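Local coordinates for protein ferulic acid esterase, AmCE1/Fae1A (Anaeromyces mucronatus, PDB 5CXX) that probably hydrolyses feruloyl esters, releasing ferulic acid, as an alpha/beta-hydrolase of carbohydrate esterase family 1, at residues V21-A26 / P82-K87; V44-G49 / E93-L98; N53-V58 / S142-R147; T150-F155 / D171-V176; I29-K34 / I130-P135. All blocks are in the same frame, centred on the assembly; numbering follows the deposited sequence. Where two conformers were deposited one is given.

Interaction 1 of 5, residues V21-A26 / P82-K87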
# COMPACT_ATOMS: atom_id res chain seq x y z
N VAL A 21 25.55 6.43 0.09
CA VAL A 21 24.27 7.09 -0.19
C VAL A 21 23.53 7.27 1.13
O VAL A 21 23.48 6.31 1.92
CB VAL A 21 23.40 6.24 -1.18
CG1 VAL A 21 22.01 6.87 -1.39
CG2 VAL A 21 24.16 6.04 -2.48
N GLU A 22 22.99 8.45 1.39
CA GLU A 22 22.14 8.66 2.58
C GLU A 22 20.74 8.15 2.39
O GLU A 22 20.12 8.41 1.33
CB GLU A 22 22.06 10.15 2.94
CG GLU A 22 23.36 10.72 3.35
CD GLU A 22 23.19 12.01 4.12
OE1 GLU A 22 22.45 12.90 3.63
OE2 GLU A 22 23.79 12.12 5.21
N TYR A 23 20.22 7.46 3.39
CA TYR A 23 18.82 6.99 3.37
C TYR A 23 18.00 7.66 4.45
O TYR A 23 18.53 8.05 5.49
CB TYR A 23 18.76 5.43 3.51
CG TYR A 23 19.35 4.84 2.25
CD1 TYR A 23 18.54 4.60 1.11
CD2 TYR A 23 20.71 4.57 2.18
CE1 TYR A 23 19.11 4.12 -0.12
CE2 TYR A 23 21.30 4.11 0.99
CZ TYR A 23 20.50 3.88 -0.15
OH TYR A 23 21.14 3.44 -1.29
N PRO A 24 16.67 7.76 4.25
CA PRO A 24 15.84 8.35 5.29
C PRO A 24 15.67 7.38 6.43
O PRO A 24 15.99 6.20 6.30
CB PRO A 24 14.48 8.54 4.64
CG PRO A 24 14.50 7.64 3.47
CD PRO A 24 15.92 7.40 3.04
N THR A 25 15.25 7.93 7.55
CA THR A 25 14.99 7.09 8.73
C THR A 25 13.55 7.23 9.17
O THR A 25 12.88 8.24 8.93
CB THR A 25 15.90 7.47 9.90
OG1 THR A 25 15.61 8.82 10.27
CG2 THR A 25 17.35 7.42 9.50
N ALA A 26 13.04 6.17 9.78
CA ALA A 26 11.68 6.20 10.30
C ALA A 26 11.66 6.77 11.71
O ALA A 26 12.56 6.53 12.54
CB ALA A 26 11.11 4.74 10.39
N PRO A 82 12.89 4.06 -2.91
CA PRO A 82 12.59 5.43 -3.41
C PRO A 82 13.84 6.30 -3.49
O PRO A 82 13.96 7.07 -4.46
CB PRO A 82 11.59 5.99 -2.37
CG PRO A 82 10.95 4.73 -1.75
CD PRO A 82 12.10 3.70 -1.69
N THR A 83 14.78 6.16 -2.56
CA THR A 83 16.05 6.91 -2.65
C THR A 83 16.89 6.50 -3.84
O THR A 83 17.44 7.32 -4.56
CB THR A 83 16.85 6.73 -1.32
OG1 THR A 83 16.15 7.47 -0.33
CG2 THR A 83 18.31 7.25 -1.44
N ASN A 84 16.99 5.19 -4.05
CA ASN A 84 17.84 4.70 -5.13
C ASN A 84 17.24 5.10 -6.48
O ASN A 84 18.00 5.39 -7.41
CB ASN A 84 18.02 3.18 -5.02
CG ASN A 84 18.99 2.81 -3.88
OD1 ASN A 84 19.87 3.62 -3.52
ND2 ASN A 84 18.86 1.59 -3.35
N LEU A 85 15.91 5.11 -6.58
CA LEU A 85 15.29 5.62 -7.83
C LEU A 85 15.48 7.11 -7.95
O LEU A 85 15.75 7.63 -9.06
CB LEU A 85 13.80 5.25 -7.90
CG LEU A 85 13.48 3.78 -8.14
CD1 LEU A 85 11.98 3.45 -7.85
CD2 LEU A 85 13.89 3.38 -9.60
N LEU A 86 15.34 7.83 -6.84
CA LEU A 86 15.51 9.30 -6.87
C LEU A 86 16.88 9.69 -7.42
O LEU A 86 17.05 10.66 -8.20
CB LEU A 86 15.29 9.86 -5.44
CG LEU A 86 15.68 11.34 -5.29
CD1 LEU A 86 14.75 12.21 -6.14
CD2 LEU A 86 15.52 11.67 -3.78
N LYS A 87 17.89 8.95 -7.00
CA LYS A 87 19.29 9.26 -7.36
C LYS A 87 19.50 9.12 -8.87
O LYS A 87 20.42 9.74 -9.43
CB LYS A 87 20.26 8.34 -6.60
CG LYS A 87 20.72 8.80 -5.19
CD LYS A 87 20.77 10.34 -4.99
CE LYS A 87 21.61 10.82 -3.75
NZ LYS A 87 22.93 10.13 -3.47
O HOH W 1 23.39 10.55 -0.60

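Interaction 2 of 5, residues V44-G49 / E93-L98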
# COMPACT_ATOMS: atom_id res chain seq x y z
N VAL A 44 6.58 7.63 10.43
CA VAL A 44 6.73 8.66 9.41
C VAL A 44 8.19 8.70 8.97
O VAL A 44 9.09 8.89 9.80
CB VAL A 44 6.26 10.03 9.93
CG1 VAL A 44 6.49 11.14 8.87
CG2 VAL A 44 4.77 9.96 10.28
N ILE A 45 8.40 8.60 7.67
CA ILE A 45 9.74 8.59 7.08
C ILE A 45 9.86 9.84 6.19
O ILE A 45 9.32 9.87 5.07
CB ILE A 45 9.95 7.30 6.30
CG1 ILE A 45 9.76 6.06 7.20
CG2 ILE A 45 11.34 7.35 5.58
CD1 ILE A 45 9.34 4.79 6.33
N LEU A 46 10.50 10.87 6.72
CA LEU A 46 10.72 12.11 5.95
C LEU A 46 11.86 11.93 4.98
O LEU A 46 12.79 11.20 5.26
CB LEU A 46 11.01 13.26 6.91
CG LEU A 46 9.84 13.53 7.87
CD1 LEU A 46 10.24 14.59 8.93
CD2 LEU A 46 8.47 13.90 7.16
N PRO A 47 11.79 12.62 3.83
CA PRO A 47 12.84 12.45 2.83
C PRO A 47 14.17 13.03 3.34
O PRO A 47 14.19 13.88 4.22
CB PRO A 47 12.32 13.24 1.62
CG PRO A 47 11.48 14.32 2.25
CD PRO A 47 10.74 13.52 3.37
N VAL A 48 15.26 12.53 2.78
CA VAL A 48 16.56 13.08 3.09
C VAL A 48 16.54 14.57 2.78
O VAL A 48 16.10 14.95 1.69
CB VAL A 48 17.64 12.37 2.26
CG1 VAL A 48 18.97 13.08 2.38
CG2 VAL A 48 17.75 10.90 2.72
N GLY A 49 17.03 15.42 3.71
CA GLY A 49 17.04 16.85 3.44
C GLY A 49 15.69 17.53 3.54
O GLY A 49 15.54 18.65 3.08
N GLU A 93 11.03 13.05 -4.74
CA GLU A 93 11.13 13.10 -3.27
C GLU A 93 9.77 12.95 -2.62
O GLU A 93 8.79 13.50 -3.11
CB GLU A 93 11.73 14.44 -2.80
CG GLU A 93 13.13 14.66 -3.22
CD GLU A 93 13.73 15.85 -2.49
OE1 GLU A 93 13.09 16.91 -2.45
OE2 GLU A 93 14.84 15.71 -1.94
N MET A 94 9.69 12.17 -1.56
CA MET A 94 8.38 11.94 -0.99
C MET A 94 8.50 11.64 0.50
O MET A 94 9.57 11.33 0.99
CB MET A 94 7.67 10.72 -1.69
CG MET A 94 8.51 9.44 -1.55
SD MET A 94 7.78 8.02 -2.44
CE MET A 94 8.16 8.54 -4.10
N ILE A 95 7.35 11.72 1.18
CA ILE A 95 7.20 11.26 2.57
C ILE A 95 6.56 9.86 2.55
O ILE A 95 5.60 9.66 1.78
CB ILE A 95 6.28 12.22 3.33
CG1 ILE A 95 7.00 13.62 3.51
CG2 ILE A 95 5.91 11.64 4.69
CD1 ILE A 95 6.02 14.67 4.02
N ILE A 96 7.08 8.92 3.32
CA ILE A 96 6.50 7.58 3.38
C ILE A 96 5.92 7.39 4.78
O ILE A 96 6.58 7.67 5.80
CB ILE A 96 7.59 6.50 3.14
CG1 ILE A 96 8.26 6.68 1.76
CG2 ILE A 96 6.95 5.04 3.26
CD1 ILE A 96 9.54 5.80 1.74
N VAL A 97 4.66 6.96 4.84
CA VAL A 97 3.98 6.68 6.13
C VAL A 97 3.66 5.20 6.21
O VAL A 97 3.05 4.65 5.29
CB VAL A 97 2.70 7.55 6.25
CG1 VAL A 97 1.91 7.21 7.59
CG2 VAL A 97 3.06 9.08 6.20
N LEU A 98 4.05 4.57 7.31
CA LEU A 98 3.72 3.14 7.56
C LEU A 98 2.73 3.10 8.73
O LEU A 98 3.11 3.20 9.91
CB LEU A 98 4.95 2.31 7.92
CG LEU A 98 6.18 2.49 7.02
CD1 LEU A 98 7.30 1.53 7.49
CD2 LEU A 98 5.77 2.23 5.55
O HOH W 2 10.77 9.56 2.70

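Interaction 3 of 5, residues N53-V58 / S142-R147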
# COMPACT_ATOMS: atom_id res chain seq x y z
N ASN A 53 9.96 24.28 4.38
CA ASN A 53 9.56 25.30 3.42
C ASN A 53 9.29 24.74 2.02
O ASN A 53 8.96 25.51 1.11
CB ASN A 53 10.62 26.39 3.32
CG ASN A 53 10.82 27.11 4.63
OD1 ASN A 53 9.86 27.38 5.36
ND2 ASN A 53 12.08 27.39 4.95
N LYS A 54 9.50 23.44 1.85
CA LYS A 54 9.06 22.72 0.64
C LYS A 54 7.82 21.91 1.01
O LYS A 54 7.56 21.72 2.19
CB LYS A 54 10.16 21.78 0.11
CG LYS A 54 11.40 22.57 -0.42
CD LYS A 54 12.53 21.59 -0.72
CE LYS A 54 13.80 22.24 -1.29
NZ LYS A 54 14.84 21.13 -1.36
N LYS A 55 7.10 21.39 0.01
CA LYS A 55 6.00 20.46 0.30
C LYS A 55 6.24 19.16 -0.49
O LYS A 55 6.77 19.21 -1.65
CB LYS A 55 4.65 21.05 -0.11
CG LYS A 55 4.23 22.29 0.69
CD LYS A 55 2.98 22.90 0.10
CE LYS A 55 2.67 24.24 0.78
NZ LYS A 55 2.55 24.02 2.26
N TYR A 56 5.84 18.04 0.10
CA TYR A 56 6.14 16.75 -0.47
C TYR A 56 4.86 15.90 -0.61
O TYR A 56 3.98 15.92 0.24
CB TYR A 56 7.13 15.96 0.44
CG TYR A 56 8.40 16.70 0.68
CD1 TYR A 56 8.49 17.68 1.67
CD2 TYR A 56 9.52 16.46 -0.11
CE1 TYR A 56 9.69 18.39 1.88
CE2 TYR A 56 10.73 17.16 0.10
CZ TYR A 56 10.81 18.12 1.10
OH TYR A 56 12.00 18.82 1.34
N PRO A 57 4.83 15.07 -1.65
CA PRO A 57 3.73 14.11 -1.80
C PRO A 57 3.94 12.98 -0.80
O PRO A 57 5.03 12.82 -0.22
CB PRO A 57 3.86 13.63 -3.25
CG PRO A 57 5.37 13.64 -3.45
CD PRO A 57 5.84 14.95 -2.70
N VAL A 58 2.88 12.21 -0.55
CA VAL A 58 2.89 11.19 0.52
C VAL A 58 2.49 9.82 -0.03
O VAL A 58 1.47 9.74 -0.75
CB VAL A 58 1.91 11.57 1.65
CG1 VAL A 58 2.02 10.58 2.83
CG2 VAL A 58 2.17 13.01 2.18
N SER A 142 4.90 19.13 6.17
CA SER A 142 4.75 20.00 5.00
C SER A 142 4.46 19.13 3.78
O SER A 142 5.35 18.72 3.04
CB SER A 142 6.00 20.85 4.79
OG SER A 142 5.76 21.77 3.76
N ILE A 143 3.19 18.81 3.60
CA ILE A 143 2.78 17.90 2.54
C ILE A 143 2.08 18.63 1.39
O ILE A 143 1.56 19.73 1.54
CB ILE A 143 1.82 16.80 3.07
CG1 ILE A 143 0.43 17.38 3.36
CG2 ILE A 143 2.42 16.14 4.36
CD1 ILE A 143 -0.62 16.20 3.70
N LEU A 144 2.11 17.99 0.23
CA LEU A 144 1.25 18.34 -0.89
C LEU A 144 -0.05 17.57 -0.71
O LEU A 144 -0.03 16.39 -0.38
CB LEU A 144 1.89 17.96 -2.21
CG LEU A 144 3.08 18.85 -2.59
CD1 LEU A 144 3.76 18.25 -3.81
CD2 LEU A 144 2.60 20.30 -2.85
N THR A 145 -1.17 18.25 -0.90
CA THR A 145 -2.46 17.56 -0.79
C THR A 145 -3.04 17.34 -2.19
O THR A 145 -2.54 17.88 -3.18
CB THR A 145 -3.48 18.35 0.01
OG1 THR A 145 -3.57 19.66 -0.57
CG2 THR A 145 -3.01 18.49 1.48
N GLY A 146 -4.11 16.57 -2.23
CA GLY A 146 -4.80 16.33 -3.50
C GLY A 146 -4.44 14.93 -3.99
O GLY A 146 -3.37 14.38 -3.68
N ARG A 147 -5.28 14.37 -4.87
CA ARG A 147 -5.06 12.97 -5.27
C ARG A 147 -3.74 12.79 -6.08
O ARG A 147 -3.12 11.73 -6.01
CB ARG A 147 -6.27 12.47 -6.05
CG ARG A 147 -6.47 13.16 -7.43
CD ARG A 147 -7.86 12.85 -7.99
NE ARG A 147 -8.01 11.38 -8.09
CZ ARG A 147 -7.68 10.69 -9.17
NH1 ARG A 147 -7.20 11.29 -10.26
NH2 ARG A 147 -7.83 9.35 -9.15

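Interaction 4 of 5, residues T150-F155 / D171-V176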
# COMPACT_ATOMS: atom_id res chain seq x y z
N THR A 150 -0.97 11.85 -3.63
CA THR A 150 -1.33 10.88 -2.58
C THR A 150 -1.29 9.46 -3.16
O THR A 150 -2.05 9.14 -4.10
CB THR A 150 -2.73 11.17 -2.06
OG1 THR A 150 -2.81 12.53 -1.58
CG2 THR A 150 -3.04 10.25 -0.85
N ALA A 151 -0.42 8.60 -2.63
CA ALA A 151 -0.35 7.18 -3.04
C ALA A 151 -0.65 6.27 -1.89
O ALA A 151 -0.41 6.61 -0.73
CB ALA A 151 1.05 6.85 -3.57
N LEU A 152 -1.23 5.11 -2.23
CA LEU A 152 -1.62 4.13 -1.21
C LEU A 152 -1.23 2.76 -1.73
O LEU A 152 -1.71 2.36 -2.83
CB LEU A 152 -3.14 4.22 -0.94
CG LEU A 152 -3.65 3.19 0.11
CD1 LEU A 152 -3.03 3.52 1.49
CD2 LEU A 152 -5.18 3.34 0.18
N CYS A 153 -0.34 2.06 -1.02
CA CYS A 153 0.03 0.73 -1.47
C CYS A 153 0.20 -0.19 -0.26
O CYS A 153 0.13 0.26 0.87
CB CYS A 153 1.33 0.75 -2.34
SG CYS A 153 2.81 1.42 -1.47
N GLY A 154 0.32 -1.49 -0.53
CA GLY A 154 0.32 -2.42 0.60
C GLY A 154 0.69 -3.82 0.16
O GLY A 154 0.75 -4.11 -1.03
N PHE A 155 0.92 -4.66 1.17
CA PHE A 155 1.17 -6.06 0.95
C PHE A 155 0.05 -6.91 1.54
O PHE A 155 -0.35 -6.67 2.67
CB PHE A 155 2.48 -6.43 1.64
CG PHE A 155 2.78 -7.91 1.66
CD1 PHE A 155 2.96 -8.61 0.48
CD2 PHE A 155 2.97 -8.56 2.91
CE1 PHE A 155 3.31 -9.97 0.51
CE2 PHE A 155 3.32 -9.95 2.93
CZ PHE A 155 3.47 -10.63 1.74
N ASP A 171 -11.22 9.54 -5.50
CA ASP A 171 -11.10 11.01 -5.46
C ASP A 171 -9.99 11.50 -4.54
O ASP A 171 -9.49 12.64 -4.74
CB ASP A 171 -12.45 11.65 -5.06
CG ASP A 171 -12.87 11.33 -3.63
OD1 ASP A 171 -12.86 10.14 -3.28
OD2 ASP A 171 -13.35 12.25 -2.96
N LEU A 172 -9.61 10.69 -3.52
CA LEU A 172 -8.54 11.06 -2.59
C LEU A 172 -7.18 10.47 -2.96
O LEU A 172 -6.13 11.05 -2.59
CB LEU A 172 -8.95 10.57 -1.17
CG LEU A 172 -10.24 11.18 -0.64
CD1 LEU A 172 -10.35 10.70 0.83
CD2 LEU A 172 -10.28 12.70 -0.63
N ILE A 173 -7.20 9.29 -3.61
CA ILE A 173 -6.01 8.48 -3.83
C ILE A 173 -5.69 8.47 -5.33
O ILE A 173 -6.46 7.86 -6.11
CB ILE A 173 -6.23 7.03 -3.37
CG1 ILE A 173 -6.76 6.89 -1.90
CG2 ILE A 173 -4.93 6.24 -3.54
CD1 ILE A 173 -5.85 7.58 -0.87
N GLY A 174 -4.58 9.07 -5.71
CA GLY A 174 -4.21 9.13 -7.15
C GLY A 174 -3.53 7.84 -7.61
O GLY A 174 -3.65 7.47 -8.77
N TYR A 175 -2.79 7.14 -6.73
CA TYR A 175 -1.91 6.03 -7.13
C TYR A 175 -2.17 4.88 -6.18
O TYR A 175 -2.07 5.09 -4.95
CB TYR A 175 -0.40 6.43 -7.06
CG TYR A 175 -0.09 7.64 -7.88
CD1 TYR A 175 -0.33 8.94 -7.37
CD2 TYR A 175 0.40 7.51 -9.19
CE1 TYR A 175 -0.08 10.04 -8.15
CE2 TYR A 175 0.66 8.61 -9.95
CZ TYR A 175 0.43 9.86 -9.44
OH TYR A 175 0.76 10.88 -10.35
N VAL A 176 -2.49 3.69 -6.70
CA VAL A 176 -2.82 2.53 -5.90
C VAL A 176 -1.89 1.38 -6.24
O VAL A 176 -1.77 1.04 -7.41
CB VAL A 176 -4.29 2.06 -6.13
CG1 VAL A 176 -4.69 0.92 -5.17
CG2 VAL A 176 -5.22 3.28 -6.12

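Interaction 5 of 5, residues I29-K34 / I130-P135. With SO4 (sulfate ion), chain E.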
# COMPACT_ATOMS: atom_id res chain seq x y z
N ILE A 29 5.54 7.74 15.47
CA ILE A 29 4.64 8.76 15.96
C ILE A 29 3.47 8.13 16.69
O ILE A 29 2.86 7.16 16.20
CB ILE A 29 4.12 9.61 14.74
CG1 ILE A 29 5.30 10.27 13.99
CG2 ILE A 29 3.02 10.62 15.19
CD1 ILE A 29 6.25 11.01 14.88
N THR A 30 3.12 8.67 17.87
CA THR A 30 1.96 8.26 18.64
C THR A 30 0.91 9.34 18.51
O THR A 30 1.24 10.54 18.72
CB THR A 30 2.37 8.04 20.14
OG1 THR A 30 3.43 7.07 20.17
CG2 THR A 30 1.22 7.44 20.93
N TYR A 31 -0.33 8.97 18.19
CA TYR A 31 -1.36 9.98 17.90
C TYR A 31 -2.72 9.40 18.31
O TYR A 31 -2.92 8.16 18.37
CB TYR A 31 -1.39 10.40 16.40
CG TYR A 31 -1.83 9.26 15.51
CD1 TYR A 31 -0.91 8.27 15.10
CD2 TYR A 31 -3.18 9.13 15.14
CE1 TYR A 31 -1.33 7.14 14.29
CE2 TYR A 31 -3.60 8.05 14.32
CZ TYR A 31 -2.68 7.05 13.96
OH TYR A 31 -3.17 6.01 13.17
N TYR A 32 -3.67 10.27 18.63
CA TYR A 32 -4.96 9.74 19.10
C TYR A 32 -5.93 9.57 17.93
O TYR A 32 -6.08 10.51 17.16
CB TYR A 32 -5.60 10.68 20.18
CG TYR A 32 -6.86 10.08 20.77
CD1 TYR A 32 -6.80 9.14 21.81
CD2 TYR A 32 -8.12 10.37 20.23
CE1 TYR A 32 -7.95 8.53 22.27
CE2 TYR A 32 -9.24 9.80 20.67
CZ TYR A 32 -9.18 8.84 21.74
OH TYR A 32 -10.33 8.26 22.22
N SER A 33 -6.62 8.44 17.89
CA SER A 33 -7.62 8.17 16.82
C SER A 33 -9.04 8.16 17.40
O SER A 33 -9.39 7.32 18.23
CB SER A 33 -7.34 6.79 16.21
OG SER A 33 -8.51 6.42 15.42
N LYS A 34 -9.86 9.10 16.90
CA LYS A 34 -11.28 9.04 17.22
C LYS A 34 -12.00 7.82 16.59
O LYS A 34 -13.15 7.56 16.97
CB LYS A 34 -12.00 10.33 16.80
CG LYS A 34 -11.94 10.57 15.31
CD LYS A 34 -12.55 11.97 14.99
CE LYS A 34 -12.47 12.21 13.47
NZ LYS A 34 -12.85 13.65 13.21
N ILE A 130 -8.74 8.19 6.37
CA ILE A 130 -9.36 9.42 5.83
C ILE A 130 -9.71 10.41 6.93
O ILE A 130 -9.51 11.62 6.77
CB ILE A 130 -10.59 9.03 4.97
CG1 ILE A 130 -10.07 8.29 3.73
CG2 ILE A 130 -11.43 10.25 4.63
CD1 ILE A 130 -11.22 7.61 2.90
N GLU A 131 -10.18 9.88 8.08
CA GLU A 131 -10.65 10.75 9.16
C GLU A 131 -9.55 11.16 10.14
O GLU A 131 -9.71 12.16 10.83
CB GLU A 131 -11.76 10.06 9.99
CG GLU A 131 -12.98 9.73 9.12
CD GLU A 131 -14.04 9.01 9.92
OE1 GLU A 131 -14.07 9.11 11.16
OE2 GLU A 131 -14.84 8.30 9.32
N VAL A 132 -8.49 10.35 10.24
CA VAL A 132 -7.48 10.59 11.31
C VAL A 132 -6.09 10.79 10.74
O VAL A 132 -5.46 11.83 11.05
CB VAL A 132 -7.43 9.46 12.34
CG1 VAL A 132 -6.49 9.87 13.50
CG2 VAL A 132 -8.80 9.27 12.91
N ILE A 133 -5.59 9.84 9.97
CA ILE A 133 -4.18 9.92 9.56
C ILE A 133 -3.92 11.02 8.53
O ILE A 133 -2.97 11.82 8.68
CB ILE A 133 -3.71 8.60 9.02
CG1 ILE A 133 -3.57 7.58 10.20
CG2 ILE A 133 -2.28 8.70 8.39
CD1 ILE A 133 -3.25 6.15 9.68
N MET A 134 -4.75 11.12 7.52
CA MET A 134 -4.54 12.16 6.52
C MET A 134 -4.62 13.56 7.11
O MET A 134 -3.74 14.40 6.85
CB MET A 134 -5.52 12.00 5.35
CG MET A 134 -5.07 10.92 4.46
SD MET A 134 -6.32 10.63 3.20
CE MET A 134 -5.79 11.83 2.01
N PRO A 135 -5.64 13.85 7.97
CA PRO A 135 -5.61 15.18 8.61
C PRO A 135 -4.38 15.37 9.52
O PRO A 135 -3.82 16.47 9.60
CB PRO A 135 -6.91 15.21 9.44
CG PRO A 135 -7.84 14.24 8.69
CD PRO A 135 -6.95 13.17 8.16
S SO4 E . -2.74 14.14 18.71
O1 SO4 E . -3.44 14.36 17.41
O2 SO4 E . -2.92 12.80 19.17
O3 SO4 E . -3.37 15.06 19.65
O4 SO4 E . -1.28 14.42 18.68
O HOH W 3 -11.57 14.08 10.67

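Interaction 1 of 5, residues V21-A26 / P82-K87
Y23 and N84 meet edge on, ring and amide planes 87° apart. The hydroxyl OH of Y23 gives its proton to OD1 of N84 at 2.6 Å, lying in the carbonyl plane on a lone pair, with a C=O...O angle of 124°. The same phenol oxygen is also bonded to the backbone N of Q18, while ND2 of N84 serves the carbonyls of Y14 and T16, so the amide ties helix 77-87 to the end of helix 12-15 as well. T83, one residue back on the helix, comes obliquely at the ring: its methyl CG2 lies 3.5 Å from CE1 of Y23. Here the loop that precedes the first strand of the alpha/beta-hydrolase sheet is laid along a helix flanking that sheet. With CG1 set opposite its backbone N (chi1 176°), V21 brings that methyl to 3.7 Å from CG2 of T83, the two side chains sliding past one another in opposite directions. P24 runs past T83 likewise, CD standing 3.4 Å from OG1. V21 and K87 reach toward each other tip to tip, CG1 to NZ, and a water accepts from both the backbone N of E22 and NZ of K87.

Interaction 2 of 5, residues V44-G49 / E93-L98
I45 and I96 form a hydrogen-bonded antiparallel pair in which each residue gives one N-H and accepts one in return. N of I45 gives to O of I96 at 2.8 Å, the donor arriving nearly along the C=O axis. The return bond, N of I96 to O of I45, is 3.0 Å long and straighter at the hydrogen, 169°. O of I45 has more than this one partner: a water donates to it and to O of M94, and CA of I95 makes a C-H...O contact with it at 3.6 Å. The water thus bridges two carbonyls just where the strands part and direct pairing ends. P47 has no N-H to offer there; instead its CB packs 3.4 Å from the M94 oxygen. V44 and V97 make the adjoining non-hydrogen-bonded pair. Side chains fill in on both faces of the sheet. On the I45-I96 face, CD1 of I45 lies 3.9 Å from CG2 of I96 and also reaches CG of L98, the side chains crossing at a slant. Past the I45-I96 pair, L46 and I95 lie side by side and point the same way, and P47 slants across I95, its CD 3.7 Å from CG1 of I95. This antiparallel join links strand 38-45 to strand 95-99 in the mixed sheet of the alpha/beta-hydrolase fold. On its other edge strand 95-99 bonds to strand 58-62; helix 125-140 packs M137 on V44, I95 and V97, whereas helix 77-87 sets L79 on I45 and P82 on I96.

Interaction 3 of 5, residues N53-V58 / S142-R147
L144 turns its CG opposite the carbonyl carbon (chi1 -71°), which lets its side chain and that of K55 cross at a slant with CD2 of L144 only 3.5 Å from CB of K55. The other branch of L144, CD1, lies alongside the P57 ring, 4.1 Å from its CD. An alanine in place of L144 would remove both branches and would probably open a gap beside the K55 stem and the P57 ring, leaving the lysine stem freer to turn. The I143 torsion (chi1 73°) puts CG2 opposite the carbonyl carbon, where it meets CG2 of V58 at 3.8 Å. Between these side chains the backbones join in a single bridge, Y56 to I143. N of Y56 gives to O of S142 at 3.1 Å, and N of L144 gives to O of Y56 at 2.8 Å; this second donor stands well above the carbonyl plane rather than on a lone pair, though its N-H points almost straight at the oxygen. O of S142 also lies at the edge of the Y56 ring, while the phenol OH is held by the backbone N of D51. The contact brings the loop entering strand 58-62 against the one leading from helix 125-140 to strand 150-155. The two strands run on as parallel neighbours, V58 bonding to A151, with strand 95-99 on the far side of strand 58-62.

Interaction 4 of 5, residues T150-F155 / D171-V176
A151 and L152 pair with Y175 and V176 as the two parallel strands of a beta-alpha-beta unit, whose helix 157-168 makes the crossover. G154 just beyond belongs to a GxSxG pattern consistent with the nucleophile elbow of alpha/beta-hydrolases. The backbone bonds come first. Just before strand 175-179 begins, O of T150 accepts from N of G174 at 3.0 Å, the donor lying in the carbonyl plane, and more weakly from N of Y175 at 3.4 Å, so a single oxygen takes both N-H groups. Farther along, N of L152 gives to O of Y175 at 2.8 Å with a C=O...N angle of 164°. Two C-H...O contacts accompany them: CA of A151 to O of Y175, and CA of V176 to O of L152, both 3.3 Å. Apolar contacts lie on both faces. On one, CB of A151 meets CB of Y175 at 3.8 Å, and the tyrosine ring goes on to meet F270 edge to face. On the other, I173 uses both branches: CG2 packs on CB of L152, and CD1 on CG2 of T150, those last two side chains crossing at about a right angle. The T150 hydroxyl bonds O of G146, leaving CG2 to face the isoleucine. Helix 157-168 lies over L152, through S162 and I165, and over V176, through L163. The remaining contacts are polar-to-carbon: O of T150 sits in the plane of the Y175 ring, at its edge, 3.7 Å from CD1, and CB of T150 stands 3.4 Å from O of L172.

Interaction 5 of 5, residues I29-K34 / I130-P135
Y31 and V132 join an edge strand of the alpha/beta-hydrolase sheet, 26-33, to helix 125-140 packed against it, the short segments running nearly antiparallel at 151°. Apolar contacts carry most of it. CG1 of V132 comes in at the ring edge of Y31, near its plane, 3.5 Å from CE2, and I133 leans its CG1 to 3.9 Å from CZ of the same tyrosine. Y31 sets CG between its own backbone N and carbonyl carbon (chi1 67°), pointing the ring at the helix, edge to V132. Carbon also packs on hydroxyl oxygen: CG1 of I133 on OH of Y31, CG2 of V132 on OG of S33. These hydroxyls are held by neighbours: Y31 OH and S33 OG each bond a carboxylate oxygen of E128, and the phenol is also bonded to R40. A leucine in place of Y31 would lack the hydroxyl and would probably leave E128 and R40 short of a shared partner and I133 less well covered. At the solvent edge K34, extended beyond CG, crosses E131 at about a right angle; their charged groups stay 5.1 Å apart, NZ to OE1, and a water links NZ of K34 to O of E131. A sulfate, probably from the crystallisation liquor, accepts through O2 from N of Y32 at 2.7 Å.

Overall arrangement
From the N terminus, the loop at 21-26 is the first to find its partner, helix 77-87, closing interaction 1. Strand 26-33 then opens interaction 5, which closes on helix 125-140; interaction 2 lies nested inside that long loop, and interactions 1 and 5 cross. Interaction 2 crosses both interaction 1, which it touches through P24, and interaction 3, joined to it by the I95-P57 backbone bond. Interaction 3 also crosses interactions 1 and 5. Interaction 4 comes last, in series after all the others; V58 and A151 connect it to interaction 3. Interactions 2 and 4 join neighbouring strands, 3 joins loops entering two strands, and 1 and 5 dock the N-terminal loop and an edge strand on helices.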